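Piwi domain-containing protein (Vanderwaltozyma polyspora, PDB 5THE) probably binds guide RNA, being the C-terminal lobe, with the Piwi domain, of a budding yeast Argonaute. Local coordinates at residues T207-G212 and L534-N539; P299-L304 and N541-M546; Q393-P398 and T448-H453; V413-N418 and S441-K446. All coordinates share one frame; numbering follows the deposited sequence.

Contact 1 of 4, residues T207-G212 and L534-N539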
# COMPACT_ATOMS: atom_id res chain seq x y z
N THR A 207 10.57 12.18 -12.42
CA THR A 207 11.51 11.78 -11.37
C THR A 207 11.45 10.29 -11.09
O THR A 207 12.50 9.65 -10.94
CB THR A 207 11.25 12.60 -10.12
OG1 THR A 207 11.10 13.98 -10.50
CG2 THR A 207 12.42 12.48 -9.16
N ASP A 208 10.24 9.71 -10.99
CA ASP A 208 10.14 8.26 -10.85
C ASP A 208 10.47 7.57 -12.17
O ASP A 208 11.38 6.74 -12.25
CB ASP A 208 8.73 7.82 -10.43
CG ASP A 208 8.30 8.32 -9.06
OD1 ASP A 208 9.14 8.78 -8.24
OD2 ASP A 208 7.07 8.22 -8.81
N LEU A 209 9.71 7.89 -13.21
CA LEU A 209 9.71 7.04 -14.39
C LEU A 209 10.94 7.29 -15.27
O LEU A 209 11.61 6.34 -15.69
CB LEU A 209 8.40 7.24 -15.16
CG LEU A 209 8.19 6.41 -16.42
CD1 LEU A 209 6.72 6.17 -16.60
CD2 LEU A 209 8.77 7.14 -17.64
N LYS A 210 11.26 8.55 -15.56
CA LYS A 210 12.41 8.83 -16.41
C LYS A 210 13.73 8.58 -15.67
O LYS A 210 14.60 7.85 -16.17
CB LYS A 210 12.35 10.27 -16.94
CG LYS A 210 11.29 10.48 -18.03
CD LYS A 210 11.25 9.27 -18.97
CE LYS A 210 11.11 9.66 -20.44
NZ LYS A 210 9.84 10.38 -20.69
N PHE A 211 13.90 9.15 -14.48
CA PHE A 211 15.20 9.10 -13.81
C PHE A 211 15.31 8.06 -12.70
O PHE A 211 16.42 7.66 -12.35
CB PHE A 211 15.56 10.46 -13.21
CG PHE A 211 15.97 11.46 -14.24
CD1 PHE A 211 15.01 12.15 -14.97
CD2 PHE A 211 17.31 11.70 -14.49
CE1 PHE A 211 15.38 13.06 -15.93
CE2 PHE A 211 17.70 12.62 -15.45
CZ PHE A 211 16.73 13.30 -16.17
N GLY A 212 14.19 7.60 -12.15
CA GLY A 212 14.29 6.66 -11.04
C GLY A 212 15.01 7.27 -9.86
O GLY A 212 15.80 6.58 -9.20
N LEU A 534 2.31 4.29 -24.33
CA LEU A 534 1.29 4.93 -23.50
C LEU A 534 1.68 4.88 -22.03
O LEU A 534 1.43 5.83 -21.29
CB LEU A 534 -0.07 4.26 -23.70
CG LEU A 534 -0.77 4.50 -25.05
CD1 LEU A 534 -1.98 3.57 -25.19
CD2 LEU A 534 -1.17 5.99 -25.20
N LEU A 535 2.27 3.78 -21.60
CA LEU A 535 2.59 3.58 -20.19
C LEU A 535 3.96 2.93 -20.12
O LEU A 535 4.09 1.72 -19.96
CB LEU A 535 1.52 2.72 -19.50
CG LEU A 535 1.63 2.55 -17.98
CD1 LEU A 535 1.97 3.88 -17.32
CD2 LEU A 535 0.33 2.01 -17.46
N PRO A 536 5.02 3.74 -20.25
CA PRO A 536 6.37 3.18 -20.19
C PRO A 536 6.65 2.61 -18.82
O PRO A 536 6.07 3.04 -17.81
CB PRO A 536 7.27 4.39 -20.48
CG PRO A 536 6.33 5.53 -20.85
CD PRO A 536 5.03 5.21 -20.23
N GLN A 537 7.54 1.63 -18.79
CA GLN A 537 7.98 1.04 -17.54
C GLN A 537 8.91 1.98 -16.82
O GLN A 537 9.69 2.72 -17.42
CB GLN A 537 8.69 -0.30 -17.77
CG GLN A 537 7.73 -1.43 -18.10
CD GLN A 537 6.72 -1.62 -16.99
OE1 GLN A 537 7.10 -1.75 -15.83
NE2 GLN A 537 5.42 -1.60 -17.34
N VAL A 538 8.83 1.94 -15.51
CA VAL A 538 9.63 2.80 -14.69
C VAL A 538 11.09 2.38 -14.80
O VAL A 538 11.41 1.22 -15.09
CB VAL A 538 9.06 2.71 -13.26
CG1 VAL A 538 9.89 1.87 -12.38
CG2 VAL A 538 8.73 4.08 -12.70
N ASN A 539 11.98 3.37 -14.68
CA ASN A 539 13.42 3.18 -14.61
C ASN A 539 13.78 1.98 -13.74
O ASN A 539 13.24 1.82 -12.64
CB ASN A 539 14.03 4.47 -14.04
CG ASN A 539 15.54 4.48 -14.07
OD1 ASN A 539 16.20 3.60 -13.52
ND2 ASN A 539 16.11 5.51 -14.70

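Contact 2 of 4, residues P299-L304 and N541-M546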
# COMPACT_ATOMS: atom_id res chain seq x y z
N PRO A 299 7.50 -3.98 -3.24
CA PRO A 299 7.72 -3.48 -4.60
C PRO A 299 6.75 -4.17 -5.54
O PRO A 299 6.21 -5.24 -5.24
CB PRO A 299 9.17 -3.85 -4.92
CG PRO A 299 9.53 -4.95 -3.97
CD PRO A 299 8.62 -4.81 -2.74
N GLY A 300 6.51 -3.53 -6.69
CA GLY A 300 5.50 -4.02 -7.60
C GLY A 300 5.78 -3.61 -9.03
O GLY A 300 6.72 -2.88 -9.33
N ASP A 301 4.95 -4.13 -9.91
CA ASP A 301 4.96 -3.76 -11.31
C ASP A 301 3.55 -3.36 -11.72
O ASP A 301 2.57 -3.75 -11.09
CB ASP A 301 5.48 -4.90 -12.19
CG ASP A 301 6.97 -5.05 -12.09
OD1 ASP A 301 7.69 -4.07 -12.36
OD2 ASP A 301 7.43 -6.16 -11.73
N TYR A 302 3.46 -2.57 -12.78
CA TYR A 302 2.18 -2.23 -13.39
C TYR A 302 2.24 -2.54 -14.88
O TYR A 302 3.32 -2.66 -15.46
CB TYR A 302 1.80 -0.75 -13.17
CG TYR A 302 2.87 0.17 -13.69
CD1 TYR A 302 2.99 0.42 -15.06
CD2 TYR A 302 3.77 0.76 -12.83
CE1 TYR A 302 4.00 1.24 -15.54
CE2 TYR A 302 4.78 1.57 -13.30
CZ TYR A 302 4.89 1.82 -14.65
OH TYR A 302 5.91 2.64 -15.08
N MET A 303 1.08 -2.64 -15.51
CA MET A 303 1.02 -2.76 -16.95
C MET A 303 -0.30 -2.19 -17.45
O MET A 303 -1.28 -2.09 -16.70
CB MET A 303 1.17 -4.22 -17.41
CG MET A 303 0.06 -5.11 -16.90
SD MET A 303 0.35 -6.80 -17.40
CE MET A 303 -1.03 -7.60 -16.66
N LEU A 304 -0.30 -1.79 -18.71
CA LEU A 304 -1.52 -1.34 -19.36
C LEU A 304 -2.34 -2.55 -19.77
O LEU A 304 -1.79 -3.50 -20.34
CB LEU A 304 -1.17 -0.49 -20.59
CG LEU A 304 -2.33 0.33 -21.15
CD1 LEU A 304 -2.78 1.38 -20.15
CD2 LEU A 304 -1.91 0.98 -22.47
N ASN A 541 16.09 1.52 -11.82
CA ASN A 541 16.55 1.93 -10.49
C ASN A 541 15.50 1.68 -9.42
O ASN A 541 15.83 1.34 -8.28
CB ASN A 541 16.90 3.43 -10.47
CG ASN A 541 18.22 3.75 -11.14
OD1 ASN A 541 19.10 2.90 -11.26
ND2 ASN A 541 18.37 5.01 -11.56
N ILE A 542 14.22 1.87 -9.76
CA ILE A 542 13.20 1.89 -8.74
C ILE A 542 12.19 0.76 -8.89
O ILE A 542 11.21 0.71 -8.15
CB ILE A 542 12.48 3.26 -8.69
CG1 ILE A 542 11.92 3.62 -10.06
CG2 ILE A 542 13.42 4.35 -8.18
CD1 ILE A 542 10.76 4.59 -9.95
N LYS A 543 12.42 -0.16 -9.82
CA LYS A 543 11.47 -1.26 -9.99
C LYS A 543 11.34 -2.10 -8.72
O LYS A 543 10.29 -2.68 -8.46
CB LYS A 543 11.87 -2.13 -11.18
CG LYS A 543 10.80 -2.15 -12.28
CD LYS A 543 11.37 -2.51 -13.64
CE LYS A 543 10.29 -2.46 -14.72
NZ LYS A 543 9.26 -3.55 -14.58
N SER A 544 12.39 -2.13 -7.89
CA SER A 544 12.33 -2.83 -6.62
C SER A 544 12.08 -1.89 -5.45
O SER A 544 12.30 -2.27 -4.29
CB SER A 544 13.62 -3.62 -6.39
OG SER A 544 13.83 -4.54 -7.44
N VAL A 545 11.64 -0.68 -5.72
CA VAL A 545 11.42 0.33 -4.69
C VAL A 545 9.93 0.63 -4.62
O VAL A 545 9.23 0.58 -5.64
CB VAL A 545 12.23 1.61 -5.01
CG1 VAL A 545 11.92 2.72 -4.01
CG2 VAL A 545 13.73 1.28 -5.04
N MET A 546 9.45 0.93 -3.41
CA MET A 546 8.08 1.40 -3.20
C MET A 546 7.98 2.90 -3.51
O MET A 546 7.64 3.72 -2.66
CB MET A 546 7.61 1.12 -1.78
CG MET A 546 7.47 -0.36 -1.42
SD MET A 546 7.16 -0.60 0.34
CE MET A 546 5.52 0.14 0.51
O HOH W 1 8.17 -1.28 -7.05
O HOH W 2 9.24 -4.97 -9.78

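Contact 3 of 4, residues Q393-P398 and T448-H453. With nucleotides of chain B.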
# COMPACT_ATOMS: atom_id res chain seq x y z
N GLN A 393 -22.39 -1.23 0.85
CA GLN A 393 -23.46 -0.53 1.56
C GLN A 393 -23.62 -0.99 3.00
O GLN A 393 -24.35 -0.35 3.76
CB GLN A 393 -24.79 -0.69 0.82
CG GLN A 393 -24.93 0.16 -0.44
CD GLN A 393 -24.20 1.51 -0.34
OE1 GLN A 393 -23.06 1.65 -0.75
NE2 GLN A 393 -24.87 2.50 0.22
N VAL A 394 -22.98 -2.09 3.38
CA VAL A 394 -23.14 -2.63 4.73
C VAL A 394 -22.51 -1.68 5.74
O VAL A 394 -21.39 -1.20 5.54
CB VAL A 394 -22.50 -4.02 4.81
CG1 VAL A 394 -22.67 -4.59 6.18
CG2 VAL A 394 -23.10 -4.93 3.75
N ARG A 395 -23.23 -1.41 6.82
CA ARG A 395 -22.68 -0.68 7.95
C ARG A 395 -22.93 -1.47 9.22
O ARG A 395 -23.96 -2.15 9.34
CB ARG A 395 -23.30 0.72 8.07
CG ARG A 395 -23.03 1.62 6.89
CD ARG A 395 -21.54 1.92 6.75
NE ARG A 395 -21.29 2.86 5.66
CZ ARG A 395 -21.11 2.53 4.38
NH1 ARG A 395 -21.15 1.25 4.00
NH2 ARG A 395 -20.88 3.47 3.49
N PHE A 396 -21.97 -1.41 10.15
CA PHE A 396 -22.01 -2.09 11.44
C PHE A 396 -22.18 -1.03 12.52
O PHE A 396 -21.37 -0.10 12.61
CB PHE A 396 -20.73 -2.87 11.69
CG PHE A 396 -20.48 -4.00 10.71
CD1 PHE A 396 -21.51 -4.55 9.97
CD2 PHE A 396 -19.19 -4.55 10.58
CE1 PHE A 396 -21.28 -5.59 9.09
CE2 PHE A 396 -18.96 -5.60 9.73
CZ PHE A 396 -20.00 -6.12 8.96
N ILE A 397 -23.20 -1.18 13.35
CA ILE A 397 -23.49 -0.24 14.42
C ILE A 397 -23.34 -0.99 15.74
O ILE A 397 -23.90 -2.07 15.88
CB ILE A 397 -24.89 0.39 14.31
CG1 ILE A 397 -25.09 1.05 12.95
CG2 ILE A 397 -25.14 1.38 15.44
CD1 ILE A 397 -23.96 1.97 12.54
N PRO A 398 -22.60 -0.46 16.70
CA PRO A 398 -22.43 -1.18 17.96
C PRO A 398 -23.68 -1.11 18.80
O PRO A 398 -24.44 -0.14 18.76
CB PRO A 398 -21.25 -0.46 18.63
CG PRO A 398 -21.30 0.91 18.08
CD PRO A 398 -21.81 0.78 16.65
N THR A 448 -19.07 7.03 9.86
CA THR A 448 -19.35 5.64 10.18
C THR A 448 -18.41 4.75 9.38
O THR A 448 -18.32 4.88 8.15
CB THR A 448 -20.80 5.30 9.90
OG1 THR A 448 -21.61 6.22 10.63
CG2 THR A 448 -21.12 3.88 10.35
N GLY A 449 -17.69 3.87 10.06
CA GLY A 449 -16.74 3.04 9.36
C GLY A 449 -17.41 2.15 8.33
O GLY A 449 -18.58 1.80 8.46
N VAL A 450 -16.66 1.82 7.29
CA VAL A 450 -17.13 0.91 6.25
C VAL A 450 -16.30 -0.37 6.37
O VAL A 450 -15.08 -0.32 6.21
CB VAL A 450 -16.98 1.51 4.85
CG1 VAL A 450 -17.51 0.52 3.79
CG2 VAL A 450 -17.66 2.88 4.77
N PRO A 451 -16.92 -1.52 6.62
CA PRO A 451 -16.14 -2.76 6.71
C PRO A 451 -15.64 -3.18 5.33
O PRO A 451 -16.17 -2.79 4.29
CB PRO A 451 -17.15 -3.76 7.27
CG PRO A 451 -18.51 -3.24 6.79
CD PRO A 451 -18.37 -1.74 6.73
N CYS A 452 -14.57 -3.98 5.33
CA CYS A 452 -14.10 -4.58 4.10
C CYS A 452 -14.79 -5.93 3.91
O CYS A 452 -14.94 -6.70 4.87
CB CYS A 452 -12.59 -4.77 4.10
SG CYS A 452 -11.96 -5.40 2.51
N HIS A 453 -15.25 -6.18 2.69
CA HIS A 453 -15.87 -7.45 2.33
C HIS A 453 -14.84 -8.31 1.61
O HIS A 453 -14.33 -7.92 0.55
CB HIS A 453 -17.12 -7.22 1.46
CG HIS A 453 -18.05 -8.40 1.43
ND1 HIS A 453 -19.28 -8.36 0.81
CD2 HIS A 453 -17.93 -9.64 1.95
CE1 HIS A 453 -19.88 -9.53 0.95
NE2 HIS A 453 -19.08 -10.33 1.64
P A B 6 -13.64 4.63 6.47
OP1 A B 6 -14.48 3.51 6.99
OP2 A B 6 -12.82 4.50 5.25
O5' A B 6 -14.54 5.91 6.21
C5' A B 6 -15.56 6.26 7.11
C4' A B 6 -16.05 7.64 6.82
O4' A B 6 -14.94 8.57 6.97
C3' A B 6 -16.55 7.89 5.41
O3' A B 6 -17.89 7.46 5.22
C2' A B 6 -16.37 9.38 5.26
O2' A B 6 -17.42 10.04 5.97
C1' A B 6 -15.05 9.60 6.02
N9 A B 6 -13.87 9.49 5.15
C8 A B 6 -13.22 8.34 4.79
N7 A B 6 -12.18 8.52 4.01
C5 A B 6 -12.17 9.90 3.84
C6 A B 6 -11.31 10.72 3.10
N6 A B 6 -10.28 10.24 2.39
N1 A B 6 -11.56 12.05 3.14
C2 A B 6 -12.60 12.50 3.87
N3 A B 6 -13.48 11.82 4.61
C4 A B 6 -13.20 10.51 4.54
O HOH W 3 -19.56 -0.29 9.82

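Contact 4 of 4, residues V413-N418 and S441-K446. With nucleotides of chain B.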
# COMPACT_ATOMS: atom_id res chain seq x y z
N VAL A 413 -16.10 -3.04 23.39
CA VAL A 413 -16.38 -3.61 22.08
C VAL A 413 -16.80 -2.55 21.08
O VAL A 413 -17.28 -2.88 19.99
CB VAL A 413 -17.44 -4.73 22.18
CG1 VAL A 413 -16.89 -5.89 22.99
CG2 VAL A 413 -18.77 -4.20 22.80
N GLN A 414 -16.64 -1.28 21.41
CA GLN A 414 -16.82 -0.22 20.43
C GLN A 414 -15.79 0.86 20.68
O GLN A 414 -15.26 0.99 21.79
CB GLN A 414 -18.23 0.37 20.46
CG GLN A 414 -18.67 0.86 21.82
CD GLN A 414 -19.95 1.69 21.74
OE1 GLN A 414 -19.91 2.86 21.35
NE2 GLN A 414 -21.08 1.09 22.08
N SER A 415 -15.53 1.66 19.64
CA SER A 415 -14.56 2.75 19.72
C SER A 415 -14.97 3.86 18.77
O SER A 415 -15.31 3.60 17.61
CB SER A 415 -13.15 2.27 19.36
OG SER A 415 -12.21 3.32 19.53
N MET A 416 -14.92 5.10 19.27
CA MET A 416 -15.27 6.26 18.46
C MET A 416 -16.65 6.12 17.82
O MET A 416 -16.85 6.44 16.65
CB MET A 416 -14.20 6.52 17.40
CG MET A 416 -12.83 6.76 18.00
SD MET A 416 -11.55 6.68 16.75
CE MET A 416 -11.74 8.25 15.95
N GLY A 417 -17.59 5.60 18.59
CA GLY A 417 -18.95 5.46 18.12
C GLY A 417 -19.15 4.37 17.10
O GLY A 417 -20.24 4.27 16.53
N ASN A 418 -18.14 3.55 16.85
CA ASN A 418 -18.19 2.54 15.81
C ASN A 418 -17.87 1.18 16.41
O ASN A 418 -17.44 1.08 17.57
CB ASN A 418 -17.24 2.89 14.67
CG ASN A 418 -17.84 3.93 13.74
OD1 ASN A 418 -18.45 3.60 12.73
ND2 ASN A 418 -17.69 5.20 14.10
N SER A 441 -11.43 -3.38 10.15
CA SER A 441 -10.14 -3.53 10.80
C SER A 441 -9.64 -2.24 11.42
O SER A 441 -8.73 -2.28 12.25
CB SER A 441 -9.12 -4.04 9.77
OG SER A 441 -9.27 -3.29 8.56
N HIS A 442 -10.25 -1.11 11.08
CA HIS A 442 -9.73 0.22 11.37
C HIS A 442 -10.61 0.95 12.38
O HIS A 442 -11.79 0.63 12.57
CB HIS A 442 -9.66 1.04 10.09
CG HIS A 442 -10.98 1.18 9.40
ND1 HIS A 442 -11.61 0.12 8.78
CD2 HIS A 442 -11.79 2.25 9.23
CE1 HIS A 442 -12.75 0.54 8.26
NE2 HIS A 442 -12.89 1.82 8.53
N GLN A 443 -10.01 1.93 13.03
CA GLN A 443 -10.77 2.94 13.75
C GLN A 443 -11.48 3.83 12.75
O GLN A 443 -10.88 4.31 11.79
CB GLN A 443 -9.84 3.82 14.59
CG GLN A 443 -9.16 3.10 15.72
CD GLN A 443 -10.00 2.90 16.97
OE1 GLN A 443 -9.62 2.16 17.83
NE2 GLN A 443 -11.10 3.54 17.07
N ALA A 444 -12.76 4.09 12.99
CA ALA A 444 -13.46 5.09 12.19
C ALA A 444 -13.15 6.45 12.81
O ALA A 444 -13.83 6.92 13.71
CB ALA A 444 -14.96 4.79 12.16
N LEU A 445 -12.06 7.07 12.33
CA LEU A 445 -11.67 8.38 12.86
C LEU A 445 -12.73 9.43 12.57
O LEU A 445 -12.92 10.37 13.36
CB LEU A 445 -10.31 8.80 12.31
CG LEU A 445 -9.20 7.76 12.51
CD1 LEU A 445 -7.92 8.20 11.81
CD2 LEU A 445 -8.92 7.43 13.99
N LYS A 446 -13.44 9.26 11.47
CA LYS A 446 -14.51 10.16 11.10
C LYS A 446 -15.64 9.31 10.53
O LYS A 446 -15.39 8.22 10.00
CB LYS A 446 -14.01 11.20 10.09
CG LYS A 446 -15.02 12.25 9.73
CD LYS A 446 -14.40 13.31 8.84
CE LYS A 446 -15.48 14.18 8.25
NZ LYS A 446 -16.48 14.53 9.27
P A B 5 -7.83 4.23 5.90
OP1 A B 5 -8.06 2.76 5.96
OP2 A B 5 -7.49 4.90 4.63
O5' A B 5 -9.10 4.91 6.55
C5' A B 5 -9.57 4.47 7.81
C4' A B 5 -10.48 5.49 8.45
O4' A B 5 -9.73 6.71 8.69
C3' A B 5 -11.66 5.93 7.59
O3' A B 5 -12.74 5.04 7.73
C2' A B 5 -11.95 7.33 8.12
O2' A B 5 -12.69 7.26 9.33
C1' A B 5 -10.56 7.83 8.46
N9 A B 5 -9.97 8.61 7.37
C8 A B 5 -9.28 8.18 6.26
N7 A B 5 -8.90 9.17 5.49
C5 A B 5 -9.37 10.30 6.13
C6 A B 5 -9.28 11.66 5.82
N6 A B 5 -8.67 12.09 4.71
N1 A B 5 -9.86 12.54 6.68
C2 A B 5 -10.48 12.07 7.78
N3 A B 5 -10.62 10.80 8.19
C4 A B 5 -10.04 9.98 7.30
P A B 6 -13.64 4.63 6.47
OP1 A B 6 -14.48 3.51 6.99
OP2 A B 6 -12.82 4.50 5.25
O5' A B 6 -14.54 5.91 6.21
C5' A B 6 -15.56 6.26 7.11
C4' A B 6 -16.05 7.64 6.82
O4' A B 6 -14.94 8.57 6.97
C3' A B 6 -16.55 7.89 5.41
O3' A B 6 -17.89 7.46 5.22
C2' A B 6 -16.37 9.38 5.26
O2' A B 6 -17.42 10.04 5.97
C1' A B 6 -15.05 9.60 6.02
N9 A B 6 -13.87 9.49 5.15
C8 A B 6 -13.22 8.34 4.79
N7 A B 6 -12.18 8.52 4.01
C5 A B 6 -12.17 9.90 3.84
C6 A B 6 -11.31 10.72 3.10
N6 A B 6 -10.28 10.24 2.39
N1 A B 6 -11.56 12.05 3.14
C2 A B 6 -12.60 12.50 3.87
N3 A B 6 -13.48 11.82 4.61
C4 A B 6 -13.20 10.51 4.54
P A B 4 -3.19 7.45 4.15
OP1 A B 4 -2.53 6.51 3.20
OP2 A B 4 -3.77 8.72 3.70
O5' A B 4 -4.30 6.65 4.96
C5' A B 4 -3.92 5.59 5.81
C4' A B 4 -4.58 5.68 7.16
O4' A B 4 -4.16 6.89 7.84
C3' A B 4 -6.09 5.77 7.15
O3' A B 4 -6.67 4.49 6.98
C2' A B 4 -6.38 6.41 8.50
O2' A B 4 -6.24 5.45 9.55
C1' A B 4 -5.22 7.39 8.61
N9 A B 4 -5.56 8.71 8.06
C8 A B 4 -5.64 9.05 6.74
N7 A B 4 -5.96 10.30 6.53
C5 A B 4 -6.09 10.81 7.81
C6 A B 4 -6.41 12.09 8.25
N6 A B 4 -6.67 13.08 7.38
N1 A B 4 -6.45 12.30 9.58
C2 A B 4 -6.18 11.26 10.41
N3 A B 4 -5.86 10.00 10.11
C4 A B 4 -5.84 9.85 8.77
O HOH W 4 -13.59 3.00 15.56

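Contact 1 of 4, residues T207-G212 and L534-N539
The loop at 536-539 runs close against the last turn of helix 197-210, bringing the CA atoms of Leu209 and Val538 to 4.3 Å of each other at a place where the helix widens into a pi-type turn. Two carbonyls at the C-terminal end of that helix are taken up by one residue of the loop, Asn539. Its backbone N bonds to Leu209 O at 3.2 Å, and its side-chain ND2 bonds to Lys210 O at 3.1 Å with a nearly straight N-H...O angle of 171°. The second acceptor lies in the plane of the asparagine amide, although the donor stands above the plane of the lysine carbonyl. With its CG trans to the backbone N (chi1 -173°), Asn539 reaches on along the helix end, while OD1 turns to Asn541 N in its own loop. Gly212 leaves the helix with positive phi, and a side chain here would run into the Asn539 amide.

Apolar packing fills the other half. Leu209 crosses Pro536 at about a right angle, its CD1 coming 4.1 Å from the proline CD, and Val538 CG2 presses against Leu209 CA at 3.5 Å. Phe505 of helix 490-515 and Tyr302 of strand 300-305 back Leu209 and Val538, and Asp208 points off to a salt bridge with Arg501. The helix leads into strand 215-219 of the five-stranded parallel sheet, probably the MID domain of the Argonaute; the C-terminal tail thus ties helix 197-210 of that probable MID domain to the RNase H-like Piwi domain.

Contact 2 of 4, residues P299-L304 and N541-M546
Pro299, at the entry to strand 300-305, lies against a type I turn from Ile542 to Val545; the touching parts, 299-301 and 543-546, run 129° apart, and the closest CA pair, Pro299 and Ser544, is 5.1 Å apart. The proline ring packs on the turn's backbone, its CB 3.5 Å from Ser544 C. Further along the strand the contact turns ionic. Lys543 stretches out nearly straight, bends only at its last torsion, and brings NZ to 2.8 Å from Asp301 OD1 in a salt bridge that arrives from above the carboxylate plane. Gln537 OE1 shares that ammonium group, while Asp301 OD2 also serves Arg323 and Asn322. Water links the backbones: one molecule accepts from Gly300 N at 2.8 Å and lies within donating distance of Lys543 O and Val545 O; a second lies where it can donate to Lys543 O and, weakly, to Asp301 OD2. Putting a methionine in place of Lys543 would probably leave Asp301 OD1 without its cationic mate and Gln537 OE1 without this donor. In this buried setting, with Lys543 and Arg323 serving separate oxygens, Asp301 is likely to stay ionised, so charge as well as shape fastens the C-terminal tail to the strand.

Contact 3 of 4, residues Q393-P398 and T448-H453
Packing is tightest where Pro451 and Val450 press on Phe396 and Arg395. Pro451 lies over one face of the Phe396 ring in a CH-pi contact, its CG 4.0 Å from the ring centroid and shifted toward the rim, while its CB comes 3.6 Å from CE2. Next to it, Val450 CG2 sits over the centre of the Arg395 guanidinium, 3.4 Å above the plane. A bend at chi2 (-64°) folds the arginine back so that NH1 bonds at 2.9 Å to Val394 O, which lies in the guanidinium plane, though NH1 stands above the carbonyl plane; Asn392 O holds the same nitrogen, and NH2 makes a salt bridge with an RNA phosphate. The group is thus fixed flat on the valine.

Toward the exposed Ile397 the fit slackens. Thr448 CG2 merely brushes Ile397 CD1, at 4.1 Å, and the backbones part enough for a water that accepts from Phe396 N and can donate to Gly449 O. Behind the packed side, strands 16-22 and 435-440 back Phe396, and Phe438 and Gln440 of the latter reach Pro451. On the RNA side, Val450 N donates to OP1 of A6 of chain B at 2.8 Å. Backbone amide and arginine together grip phosphates, consistent with the guide-binding channel of an Argonaute Piwi domain.

Contact 4 of 4, residues V413-N418 and S441-K446
Ser415 O receives two bonds: one from Asn418 N across a type I' turn and one, at 2.7 Å, from a water that itself accepts from Ala444 N at 2.9 Å. That water is the clearest polar tie between the hairpin tip at 415-418 and the loop at 441-446. Beside it the Ala444 methyl packs against the Asn418 side chain, with CB 3.4 Å from ND2. CG of Asn418 stands opposite the carbonyl carbon (chi1 -79°), which aims the amide at the loop. There ND2 donates to Met416 O at 3.0 Å and also to Gly447 O, while OD1 accepts from Gly449 N, so both ends of the amide are used. A leucine replacing Asn418 would probably leave Gly449 N and Gly447 O without these partners and let the loop shift against the hairpin. The Met416 side chain, bent at chi3, crosses Gln443 at about a right angle and brings CE to Leu445 CD2.

The far side of the loop faces RNA. His442 NE2 donates near its ring plane to OP1 of A6 of chain B, at 2.8 Å. Lys446 holds the ribose of A5 of chain B by both backbone groups: its N donates to O2' at 3.0 Å, and O2' donates to its O at 2.9 Å, a grip that depends on the 2'-hydroxyl of RNA. The hairpin joins strands 410-415 and 418-419 of a small antiparallel sheet, and it packs against the loop between strands 435-440 and 452-459, on the side away from the RNA.

The four contacts form two touching pairs on opposite sides of the chain's centre. Contacts 1 and 2, with centres 10 Å apart, share the C-terminal tail: Tyr302 of strand 300-305 meets Pro536 O through its OH at 2.8 Å and Gln537 NE2 through its backbone O at 3.0 Å. Contacts 3 and 4, also 10 Å apart by centres, join where Gly449 N reaches Asn418 OD1; both loops meet the A6 phosphate, and contact 4 also the A5 ribose. Their common ligand is A6 of chain B, whose OP1 is held by both Val450 N and His442 NE2. Contacts 1 and 2 approach the RNA no closer than about 7 and 8 Å, and nearest atoms of contacts 2 and 4 are about 17 Å apart.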